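Local coordinates for translation initiation factor eIF2b-like protein (Chaetomium thermophilum, PDB 4ZEM), which forms the beta subunit of eIF2B, the decameric complex that probably acts as guanine nucleotide exchange factor for eIF2 in translation initiation, at residues H295-V307 and P354-P366. Numbering follows the deposited sequence.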
ATOM      1  N   HIS A 295     -21.391  -4.996 -12.619  1.00 61.59           N
ATOM      2  CA  HIS A 295     -21.059  -4.838 -14.024  1.00 67.25           C
ATOM      3  C   HIS A 295     -22.233  -5.230 -14.911  1.00 69.78           C
ATOM      4  O   HIS A 295     -22.498  -4.594 -15.929  1.00 70.81           O
ATOM      5  CB  HIS A 295     -19.835  -5.690 -14.365  1.00 73.11           C
ATOM      6  CG  HIS A 295     -19.343  -5.511 -15.767  1.00 85.35           C
ATOM      7  ND1 HIS A 295     -19.675  -6.373 -16.787  1.00 86.33           N
ATOM      8  CD2 HIS A 295     -18.533  -4.573 -16.314  1.00 90.14           C
ATOM      9  CE1 HIS A 295     -19.096  -5.973 -17.906  1.00 92.06           C
ATOM     10  NE2 HIS A 295     -18.398  -4.883 -17.645  1.00 90.54           N
ATOM     11  N   GLU A 296     -22.939  -6.276 -14.501  1.00 69.02           N
ATOM     12  CA  GLU A 296     -24.122  -6.755 -15.204  1.00 73.82           C
ATOM     13  C   GLU A 296     -25.252  -5.719 -15.240  1.00 77.15           C
ATOM     14  O   GLU A 296     -26.029  -5.663 -16.192  1.00 81.22           O
ATOM     15  CB  GLU A 296     -24.607  -8.051 -14.560  1.00 76.10           C
ATOM     16  CG  GLU A 296     -24.332  -9.287 -15.395  1.00 89.74           C
ATOM     17  CD  GLU A 296     -24.298 -10.550 -14.561  1.00101.35           C
ATOM     18  OE1 GLU A 296     -24.874 -10.548 -13.450  1.00107.03           O
ATOM     19  OE2 GLU A 296     -23.693 -11.543 -15.019  1.00101.71           O
ATOM     20  N   TYR A 297     -25.362  -4.922 -14.185  1.00 64.32           N
ATOM     21  CA  TYR A 297     -26.413  -3.916 -14.112  1.00 58.67           C
ATOM     22  C   TYR A 297     -25.905  -2.491 -14.313  1.00 63.63           C
ATOM     23  O   TYR A 297     -26.553  -1.534 -13.880  1.00 62.57           O
ATOM     24  CB  TYR A 297     -27.165  -4.032 -12.785  1.00 52.80           C
ATOM     25  CG  TYR A 297     -28.071  -5.242 -12.734  1.00 64.99           C
ATOM     26  CD1 TYR A 297     -27.645  -6.434 -12.162  1.00 61.75           C
ATOM     27  CD2 TYR A 297     -29.350  -5.197 -13.290  1.00 66.92           C
ATOM     28  CE1 TYR A 297     -28.472  -7.545 -12.129  1.00 74.94           C
ATOM     29  CE2 TYR A 297     -30.182  -6.301 -13.261  1.00 72.21           C
ATOM     30  CZ  TYR A 297     -29.738  -7.472 -12.680  1.00 80.50           C
ATOM     31  OH  TYR A 297     -30.565  -8.572 -12.649  1.00 82.28           O
ATOM     32  N   LEU A 298     -24.734  -2.364 -14.937  1.00 58.42           N
ATOM     33  CA  LEU A 298     -24.170  -1.064 -15.312  1.00 58.52           C
ATOM     34  C   LEU A 298     -23.846  -0.213 -14.087  1.00 58.65           C
ATOM     35  O   LEU A 298     -23.879   1.016 -14.149  1.00 61.64           O
ATOM     36  CB  LEU A 298     -25.114  -0.289 -16.240  1.00 73.12           C
ATOM     37  CG  LEU A 298     -25.247  -0.708 -17.709  1.00 81.22           C
ATOM     38  CD1 LEU A 298     -26.126   0.295 -18.457  1.00 77.81           C
ATOM     39  CD2 LEU A 298     -23.888  -0.829 -18.379  1.00 69.97           C
ATOM     40  N   LYS A 299     -23.534  -0.865 -12.972  1.00 52.28           N
ATOM     41  CA  LYS A 299     -23.162  -0.133 -11.770  1.00 50.55           C
ATOM     42  C   LYS A 299     -21.650   0.033 -11.753  1.00 53.01           C
ATOM     43  O   LYS A 299     -20.914  -0.955 -11.809  1.00 49.47           O
ATOM     44  CB  LYS A 299     -23.627  -0.874 -10.513  1.00 47.79           C
ATOM     45  CG  LYS A 299     -25.102  -1.241 -10.510  1.00 51.18           C
ATOM     46  CD  LYS A 299     -25.969  -0.027 -10.770  1.00 50.70           C
ATOM     47  CE  LYS A 299     -27.446  -0.384 -10.704  1.00 53.19           C
ATOM     48  NZ  LYS A 299     -28.295   0.804 -10.986  1.00 55.56           N
ATOM     49  N   PRO A 300     -21.181   1.285 -11.652  1.00 51.54           N
ATOM     50  CA  PRO A 300     -19.743   1.567 -11.620  1.00 49.29           C
ATOM     51  C   PRO A 300     -19.052   0.895 -10.440  1.00 49.92           C
ATOM     52  O   PRO A 300     -19.519   0.976  -9.299  1.00 39.17           O
ATOM     53  CB  PRO A 300     -19.690   3.092 -11.484  1.00 49.20           C
ATOM     54  CG  PRO A 300     -20.969   3.553 -12.088  1.00 49.95           C
ATOM     55  CD  PRO A 300     -21.978   2.522 -11.664  1.00 40.25           C
ATOM     56  N   VAL A 301     -17.923   0.261 -10.723  1.00 45.12           N
ATOM     57  CA  VAL A 301     -17.151  -0.414  -9.698  1.00 46.51           C
ATOM     58  C   VAL A 301     -15.929   0.433  -9.404  1.00 38.75           C
ATOM     59  O   VAL A 301     -15.124   0.700 -10.294  1.00 40.28           O
ATOM     60  CB  VAL A 301     -16.723  -1.831 -10.132  1.00 48.25           C
ATOM     61  CG1 VAL A 301     -15.819  -2.446  -9.089  1.00 41.47           C
ATOM     62  CG2 VAL A 301     -17.937  -2.712 -10.362  1.00 45.78           C
ATOM     63  N   ILE A 302     -15.816   0.878  -8.157  1.00 37.00           N
ATOM     64  CA  ILE A 302     -14.728   1.759  -7.754  1.00 34.06           C
ATOM     65  C   ILE A 302     -13.829   1.041  -6.760  1.00 42.56           C
ATOM     66  O   ILE A 302     -14.292   0.529  -5.730  1.00 34.93           O
ATOM     67  CB  ILE A 302     -15.228   3.089  -7.108  1.00 35.88           C
ATOM     68  CG1 ILE A 302     -16.138   3.881  -8.049  1.00 35.42           C
ATOM     69  CG2 ILE A 302     -14.061   3.972  -6.716  1.00 34.74           C
ATOM     70  CD1 ILE A 302     -17.610   3.593  -7.887  1.00 39.69           C
ATOM     71  N   ALA A 303     -12.536   1.023  -7.061  1.00 41.86           N
ATOM     72  CA  ALA A 303     -11.565   0.409  -6.170  1.00 35.09           C
ATOM     73  C   ALA A 303     -10.741   1.488  -5.491  1.00 38.78           C
ATOM     74  O   ALA A 303     -10.127   2.331  -6.155  1.00 41.23           O
ATOM     75  CB  ALA A 303     -10.663  -0.538  -6.935  1.00 31.78           C
ATOM     76  N   LEU A 304     -10.744   1.463  -4.164  1.00 31.81           N
ATOM     77  CA  LEU A 304      -9.941   2.395  -3.382  1.00 32.39           C
ATOM     78  C   LEU A 304      -8.579   1.773  -3.170  1.00 40.66           C
ATOM     79  O   LEU A 304      -8.476   0.687  -2.598  1.00 57.22           O
ATOM     80  CB  LEU A 304     -10.597   2.709  -2.036  1.00 27.42           C
ATOM     81  CG  LEU A 304     -11.530   3.913  -1.924  1.00 35.90           C
ATOM     82  CD1 LEU A 304     -12.506   3.983  -3.079  1.00 38.54           C
ATOM     83  CD2 LEU A 304     -12.257   3.860  -0.601  1.00 31.80           C
ATOM     84  N   CYS A 305      -7.540   2.421  -3.682  0.69 43.25           N
ATOM     85  CA  CYS A 305      -6.180   1.925  -3.493  0.69 45.82           C
ATOM     86  C   CYS A 305      -5.129   3.028  -3.537  0.69 46.79           C
ATOM     87  O   CYS A 305      -5.085   3.815  -4.479  0.69 53.73           O
ATOM     88  CB  CYS A 305      -5.869   0.882  -4.563  0.69 45.38           C
ATOM     89  SG  CYS A 305      -6.476   1.369  -6.194  0.69 48.36           S
ATOM     90  N   GLY A 306      -4.252   3.049  -2.544  1.00 39.30           N
ATOM     91  CA  GLY A 306      -3.127   3.963  -2.549  1.00 36.04           C
ATOM     92  C   GLY A 306      -2.058   3.388  -3.456  1.00 42.29           C
ATOM     93  O   GLY A 306      -1.994   2.172  -3.645  1.00 38.27           O
ATOM     94  N   VAL A 307      -1.234   4.261  -4.025  1.00 39.78           N
ATOM     95  CA  VAL A 307      -0.204   3.862  -4.982  1.00 39.50           C
ATOM     96  C   VAL A 307       0.804   2.874  -4.380  1.00 47.35           C
ATOM     97  O   VAL A 307       1.341   2.019  -5.086  1.00 35.48           O
ATOM     98  CB  VAL A 307       0.528   5.113  -5.536  1.00 44.13           C
ATOM     99  CG1 VAL A 307       1.694   4.738  -6.428  1.00 38.31           C
ATOM    100  CG2 VAL A 307      -0.460   5.989  -6.291  1.00 39.23           C
ATOM    101  N   PRO A 354      -9.478  -6.821 -14.708  1.00 56.12           N
ATOM    102  CA  PRO A 354      -9.651  -5.394 -15.022  1.00 53.98           C
ATOM    103  C   PRO A 354     -10.974  -5.034 -15.720  1.00 53.97           C
ATOM    104  O   PRO A 354     -11.444  -3.902 -15.571  1.00 50.03           O
ATOM    105  CB  PRO A 354      -8.458  -5.100 -15.941  1.00 46.33           C
ATOM    106  CG  PRO A 354      -8.076  -6.443 -16.509  1.00 49.42           C
ATOM    107  CD  PRO A 354      -8.295  -7.392 -15.379  1.00 49.47           C
ATOM    108  N   ASP A 355     -11.562  -5.967 -16.461  1.00 48.50           N
ATOM    109  CA  ASP A 355     -12.834  -5.713 -17.138  1.00 60.55           C
ATOM    110  C   ASP A 355     -13.960  -5.359 -16.164  1.00 61.93           C
ATOM    111  O   ASP A 355     -14.853  -4.585 -16.500  1.00 75.00           O
ATOM    112  CB  ASP A 355     -13.231  -6.915 -17.997  1.00 60.20           C
ATOM    113  CG  ASP A 355     -12.703  -6.808 -19.414  1.00 93.44           C
ATOM    114  OD1 ASP A 355     -11.864  -5.916 -19.666  1.00 99.71           O
ATOM    115  OD2 ASP A 355     -13.127  -7.604 -20.281  1.00109.11           O
ATOM    116  N   LEU A 356     -13.921  -5.955 -14.974  1.00 52.86           N
ATOM    117  CA  LEU A 356     -14.911  -5.710 -13.920  1.00 52.49           C
ATOM    118  C   LEU A 356     -14.695  -4.408 -13.143  1.00 58.96           C
ATOM    119  O   LEU A 356     -15.546  -4.020 -12.345  1.00 71.40           O
ATOM    120  CB  LEU A 356     -14.947  -6.879 -12.935  1.00 50.89           C
ATOM    121  CG  LEU A 356     -15.442  -8.193 -13.548  1.00 60.80           C
ATOM    122  CD1 LEU A 356     -15.497  -9.322 -12.521  1.00 58.39           C
ATOM    123  CD2 LEU A 356     -16.800  -7.990 -14.213  1.00 57.74           C
ATOM    124  N   VAL A 357     -13.547  -3.764 -13.331  1.00 42.21           N
ATOM    125  CA  VAL A 357     -13.242  -2.533 -12.592  1.00 47.23           C
ATOM    126  C   VAL A 357     -13.376  -1.265 -13.438  1.00 39.85           C
ATOM    127  O   VAL A 357     -12.836  -1.188 -14.531  1.00 47.68           O
ATOM    128  CB  VAL A 357     -11.813  -2.569 -12.010  1.00 49.23           C
ATOM    129  CG1 VAL A 357     -11.543  -1.311 -11.188  1.00 36.38           C
ATOM    130  CG2 VAL A 357     -11.616  -3.815 -11.174  1.00 39.08           C
ATOM    131  N   ASP A 358     -14.070  -0.260 -12.912  1.00 40.01           N
ATOM    132  CA  ASP A 358     -14.271   0.982 -13.657  1.00 45.00           C
ATOM    133  C   ASP A 358     -13.303   2.087 -13.256  1.00 39.86           C
ATOM    134  O   ASP A 358     -12.693   2.722 -14.109  1.00 51.22           O
ATOM    135  CB  ASP A 358     -15.708   1.473 -13.484  1.00 39.89           C
ATOM    136  CG  ASP A 358     -16.713   0.536 -14.110  1.00 54.74           C
ATOM    137  OD1 ASP A 358     -16.774   0.490 -15.358  1.00 61.34           O
ATOM    138  OD2 ASP A 358     -17.430  -0.163 -13.361  1.00 57.66           O
ATOM    139  N   VAL A 359     -13.164   2.316 -11.957  1.00 42.30           N
ATOM    140  CA  VAL A 359     -12.303   3.382 -11.471  1.00 43.24           C
ATOM    141  C   VAL A 359     -11.310   2.870 -10.431  1.00 45.06           C
ATOM    142  O   VAL A 359     -11.671   2.086  -9.553  1.00 40.48           O
ATOM    143  CB  VAL A 359     -13.123   4.528 -10.840  1.00 41.17           C
ATOM    144  CG1 VAL A 359     -12.201   5.610 -10.295  1.00 38.63           C
ATOM    145  CG2 VAL A 359     -14.093   5.110 -11.842  1.00 32.69           C
ATOM    146  N   TYR A 360     -10.057   3.303 -10.551  1.00 35.69           N
ATOM    147  CA  TYR A 360      -9.060   3.073  -9.516  1.00 39.65           C
ATOM    148  C   TYR A 360      -8.905   4.398  -8.805  1.00 41.75           C
ATOM    149  O   TYR A 360      -8.364   5.353  -9.363  1.00 44.10           O
ATOM    150  CB  TYR A 360      -7.721   2.616 -10.098  1.00 33.83           C
ATOM    151  CG  TYR A 360      -7.844   1.406 -10.981  1.00 43.14           C
ATOM    152  CD1 TYR A 360      -8.170   1.539 -12.328  1.00 32.86           C
ATOM    153  CD2 TYR A 360      -7.665   0.129 -10.468  1.00 32.46           C
ATOM    154  CE1 TYR A 360      -8.302   0.439 -13.139  1.00 35.15           C
ATOM    155  CE2 TYR A 360      -7.796  -0.981 -11.275  1.00 35.01           C
ATOM    156  CZ  TYR A 360      -8.110  -0.821 -12.610  1.00 35.20           C
ATOM    157  OH  TYR A 360      -8.239  -1.922 -13.420  1.00 40.34           O
ATOM    158  N   LEU A 361      -9.396   4.473  -7.581  1.00 34.78           N
ATOM    159  CA  LEU A 361      -9.353   5.734  -6.869  1.00 39.60           C
ATOM    160  C   LEU A 361      -8.141   5.749  -5.950  1.00 36.72           C
ATOM    161  O   LEU A 361      -8.072   5.006  -4.968  1.00 39.17           O
ATOM    162  CB  LEU A 361     -10.660   5.965  -6.101  1.00 38.61           C
ATOM    163  CG  LEU A 361     -10.789   7.295  -5.359  1.00 46.67           C
ATOM    164  CD1 LEU A 361     -10.390   8.429  -6.252  1.00 40.56           C
ATOM    165  CD2 LEU A 361     -12.216   7.492  -4.910  1.00 60.38           C
ATOM    166  N   THR A 362      -7.194   6.622  -6.274  1.00 34.33           N
ATOM    167  CA  THR A 362      -5.898   6.647  -5.605  1.00 35.89           C
ATOM    168  C   THR A 362      -5.654   7.974  -4.895  1.00 34.65           C
ATOM    169  O   THR A 362      -6.431   8.914  -5.037  1.00 37.96           O
ATOM    170  CB  THR A 362      -4.747   6.410  -6.615  1.00 40.37           C
ATOM    171  OG1 THR A 362      -4.546   7.598  -7.397  1.00 35.26           O
ATOM    172  CG2 THR A 362      -5.077   5.259  -7.545  1.00 28.75           C
ATOM    173  N   ASN A 363      -4.561   8.050  -4.148  1.00 33.70           N
ATOM    174  CA  ASN A 363      -4.163   9.295  -3.495  1.00 41.76           C
ATOM    175  C   ASN A 363      -3.930  10.417  -4.507  1.00 38.70           C
ATOM    176  O   ASN A 363      -3.977  11.597  -4.162  1.00 44.61           O
ATOM    177  CB  ASN A 363      -2.907   9.086  -2.654  1.00 38.65           C
ATOM    178  CG  ASN A 363      -1.916   8.154  -3.313  1.00 41.09           C
ATOM    179  OD1 ASN A 363      -2.228   6.996  -3.600  1.00 50.20           O
ATOM    180  ND2 ASN A 363      -0.733   8.672  -3.612  1.00 40.95           N
ATOM    181  N   LEU A 364      -3.613  10.029  -5.738  1.00 33.53           N
ATOM    182  CA  LEU A 364      -3.470  10.952  -6.864  1.00 38.61           C
ATOM    183  C   LEU A 364      -4.815  11.321  -7.515  1.00 35.89           C
ATOM    184  O   LEU A 364      -4.888  12.235  -8.330  1.00 46.38           O
ATOM    185  CB  LEU A 364      -2.530  10.349  -7.907  1.00 45.28           C
ATOM    186  CG  LEU A 364      -1.163   9.950  -7.350  1.00 50.00           C
ATOM    187  CD1 LEU A 364      -0.279   9.349  -8.435  1.00 53.11           C
ATOM    188  CD2 LEU A 364      -0.499  11.157  -6.700  1.00 36.68           C
ATOM    189  N   GLY A 365      -5.859  10.562  -7.206  1.00 37.67           N
ATOM    190  CA  GLY A 365      -7.175  10.816  -7.762  1.00 35.24           C
ATOM    191  C   GLY A 365      -7.707   9.591  -8.486  1.00 41.81           C
ATOM    192  O   GLY A 365      -7.024   8.565  -8.571  1.00 39.54           O
ATOM    193  N   PRO A 366      -8.926   9.692  -9.032  1.00 44.82           N
ATOM    194  CA  PRO A 366      -9.512   8.570  -9.772  1.00 45.20           C
ATOM    195  C   PRO A 366      -8.767   8.321 -11.081  1.00 38.49           C
ATOM    196  O   PRO A 366      -8.356   9.273 -11.742  1.00 47.91           O
ATOM    197  CB  PRO A 366     -10.952   9.032 -10.013  1.00 43.97           C
ATOM    198  CG  PRO A 366     -10.845  10.523 -10.036  1.00 36.41           C
ATOM    199  CD  PRO A 366      -9.842  10.845  -8.972  1.00 40.14           C
TER
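V301 and D358 open a parallel pairing of strands 301-304 and 359-362. Followed outward, D358 has its CB 3.3 Å from V301 O. Its CG is anti to the carbonyl carbon (chi1 -66°), which turns the carboxylate back toward the start of the other strand and sets D358 CG 3.6 Å from V301 N. D358 OD2 uses its anti lone pair to accept a hydrogen bond from V301 N at 2.7 Å, and it also nears P300 CA. V301 O in turn receives two backbone donors, D358 N and V359 N. Further along, A303 N donates a hydrogen bond to V359 O, L361 N to A303 O, and C305 N to L361 O. On one face I302 CG2 lies 4.0 Å from L361 CB, side by side. N363 lies in the type I turn from T362 to G365. N363 OD1 accepts a hydrogen bond from V307 N at 2.9 Å and lies 3.4 Å from V307 CG2. With an alanine here, V307 N would probably lose this acceptor, and the turn its side-chain tie to residues 305-307. The two strands lie within the Rossmann-like mixed sheet, between parallel strand 267-271 and antiparallel strand 365-367. Helices 154-182 and 202-214 cover L304 and L361, while L281 of strand 281-284 meets A303 and Y360 on the other face.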